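Local coordinates for Low temperature requirement C protein (Listeria monocytogenes, PDB 1Y9I) that probably acts as a phosphatidylglycerophosphatase, a lipid phosphatase, and binds calcium and magnesium ions within a helical, tetrameric assembly, at residues E11-A14 with R15-L18. Sequence-based numbering, arbitrary orientation.
Sequences ESKA and RSWL
Glu11 and Arg15, one helical turn apart, show how i to i+4 spacing pairs opposite charges. The two side chains run alongside each other, and Arg15 meets the carboxylate side-on: NE donates to Glu11 OE2 over 2.9 Å through the anti lone pair of that oxygen, while Arg15 NH2 reaches the same OE2 at 3.2 Å along a more bent path. The acceptor lies in the guanidinium plane, but the carboxylate is turned 46° from it. A second carboxylate, that of Glu53 on helix 45-56, forms a salt bridge with Arg15 NH1.

The same spacing brings Lys13 across Trp17. With CG anti to the backbone N (chi1 177°) and a bend at chi2, the end of the lysine chain lies over one face of the indole. Its NZ stands 4.1 Å from the centroid of the five-membered ring of Trp17, almost on the ring normal, a cation-pi contact; CE adds a CH-pi contact to the six-membered ring. A water bridges Lys13 NZ, from which it accepts at 3.1 Å, and Ser16 OG.

The backbone supplies four i+4 to i bonds, the first from Arg15 N to Glu11 O (3.0 Å) and the last from Leu18 N to Ala14 O.

Helix 9-20, which carries all of these residues, packs through Ala14 and Trp17 on Leu66 and Ile69 of helix 59-76 and through Leu18 on Leu56 of helix 45-56, while Val81 of a second subunit packs on Trp17.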
ATOM      1  N   GLU A  11       1.326  11.028 -21.434  1.00 30.14           N
ATOM      2  CA  GLU A  11       0.173  10.222 -21.825  1.00 30.68           C
ATOM      3  C   GLU A  11       0.327   9.647 -23.226  1.00 31.28           C
ATOM      4  O   GLU A  11       0.039   8.474 -23.456  1.00 29.59           O
ATOM      5  CB  GLU A  11      -1.123  11.039 -21.761  1.00 29.08           C
ATOM      6  CG  GLU A  11      -2.374  10.163 -21.855  1.00 33.04           C
ATOM      7  CD  GLU A  11      -3.676  10.947 -21.823  1.00 35.16           C
ATOM      8  OE1 GLU A  11      -3.749  11.967 -21.104  1.00 32.90           O
ATOM      9  OE2 GLU A  11      -4.635  10.525 -22.505  1.00 35.78           O
ATOM     10  N   SER A  12       0.772  10.480 -24.163  1.00 32.38           N
ATOM     11  CA  SER A  12       0.955  10.041 -25.539  1.00 32.20           C
ATOM     12  C   SER A  12       1.858   8.817 -25.607  1.00 30.88           C
ATOM     13  O   SER A  12       1.506   7.808 -26.218  1.00 30.69           O
ATOM     14  CB  SER A  12       1.559  11.171 -26.380  1.00 34.06           C
ATOM     15  OG  SER A  12       0.694  12.294 -26.422  1.00 39.26           O
ATOM     16  N   LYS A  13       3.023   8.910 -24.970  1.00 29.73           N
ATOM     17  CA  LYS A  13       3.984   7.816 -24.970  1.00 29.97           C
ATOM     18  C   LYS A  13       3.448   6.569 -24.272  1.00 29.48           C
ATOM     19  O   LYS A  13       3.698   5.451 -24.716  1.00 29.24           O
ATOM     20  CB  LYS A  13       5.294   8.258 -24.305  1.00 31.38           C
ATOM     21  CG  LYS A  13       6.345   7.166 -24.201  1.00 33.32           C
ATOM     22  CD  LYS A  13       6.785   6.664 -25.568  1.00 35.90           C
ATOM     23  CE  LYS A  13       7.828   5.566 -25.439  1.00 35.41           C
ATOM     24  NZ  LYS A  13       8.294   5.050 -26.759  1.00 36.37           N
ATOM     25  N   ALA A  14       2.716   6.762 -23.180  1.00 28.66           N
ATOM     26  CA  ALA A  14       2.154   5.636 -22.439  1.00 27.56           C
ATOM     27  C   ALA A  14       1.221   4.831 -23.332  1.00 25.81           C
ATOM     28  O   ALA A  14       1.319   3.605 -23.409  1.00 24.12           O
ATOM     29  CB  ALA A  14       1.395   6.137 -21.213  1.00 26.41           C
ATOM     30  N   ARG A  15       0.315   5.528 -24.007  1.00 26.70           N
ATOM     31  CA  ARG A  15      -0.648   4.880 -24.889  1.00 28.31           C
ATOM     32  C   ARG A  15       0.002   4.159 -26.071  1.00 28.81           C
ATOM     33  O   ARG A  15      -0.312   3.002 -26.346  1.00 27.76           O
ATOM     34  CB  ARG A  15      -1.657   5.908 -25.405  1.00 28.21           C
ATOM     35  CG  ARG A  15      -2.601   6.460 -24.339  1.00 29.85           C
ATOM     36  CD  ARG A  15      -3.464   7.573 -24.917  1.00 30.01           C
ATOM     37  NE  ARG A  15      -4.471   8.073 -23.980  1.00 30.81           N
ATOM     38  CZ  ARG A  15      -5.592   7.428 -23.669  1.00 30.07           C
ATOM     39  NH1 ARG A  15      -5.859   6.251 -24.221  1.00 29.09           N
ATOM     40  NH2 ARG A  15      -6.449   7.964 -22.808  1.00 30.43           N
ATOM     41  N   SER A  16       0.911   4.838 -26.765  1.00 30.22           N
ATOM     42  CA  SER A  16       1.576   4.242 -27.919  1.00 31.02           C
ATOM     43  C   SER A  16       2.487   3.079 -27.548  1.00 30.94           C
ATOM     44  O   SER A  16       2.624   2.126 -28.318  1.00 29.11           O
ATOM     45  CB  SER A  16       2.376   5.305 -28.686  1.00 32.19           C
ATOM     46  OG  SER A  16       3.404   5.861 -27.887  1.00 34.48           O
ATOM     47  N   TRP A  17       3.109   3.144 -26.374  1.00 30.54           N
ATOM     48  CA  TRP A  17       3.998   2.068 -25.964  1.00 30.77           C
ATOM     49  C   TRP A  17       3.200   0.808 -25.646  1.00 28.97           C
ATOM     50  O   TRP A  17       3.630  -0.298 -25.964  1.00 27.37           O
ATOM     51  CB  TRP A  17       4.845   2.477 -24.755  1.00 33.87           C
ATOM     52  CG  TRP A  17       6.246   1.918 -24.815  1.00 36.76           C
ATOM     53  CD1 TRP A  17       6.752   1.078 -25.768  1.00 37.98           C
ATOM     54  CD2 TRP A  17       7.318   2.174 -23.901  1.00 38.48           C
ATOM     55  NE1 TRP A  17       8.068   0.797 -25.509  1.00 37.46           N
ATOM     56  CE2 TRP A  17       8.445   1.456 -24.367  1.00 39.00           C
ATOM     57  CE3 TRP A  17       7.441   2.939 -22.733  1.00 38.43           C
ATOM     58  CZ2 TRP A  17       9.680   1.479 -23.707  1.00 39.09           C
ATOM     59  CZ3 TRP A  17       8.669   2.964 -22.074  1.00 39.94           C
ATOM     60  CH2 TRP A  17       9.773   2.237 -22.566  1.00 39.64           C
ATOM     61  N   LEU A  18       2.043   0.976 -25.010  1.00 27.08           N
ATOM     62  CA  LEU A  18       1.193  -0.167 -24.698  1.00 27.51           C
ATOM     63  C   LEU A  18       0.847  -0.868 -26.013  1.00 27.61           C
ATOM     64  O   LEU A  18       1.006  -2.085 -26.148  1.00 26.32           O
ATOM     65  CB  LEU A  18      -0.100   0.289 -24.009  1.00 28.07           C
ATOM     66  CG  LEU A  18      -0.086   0.492 -22.493  1.00 28.98           C
ATOM     67  CD1 LEU A  18      -1.375   1.171 -22.048  1.00 27.84           C
ATOM     68  CD2 LEU A  18       0.072  -0.856 -21.801  1.00 28.83           C
TER
HETATM   69  O   HOH W   1       5.655   4.161 -28.014  1.00 28.88           O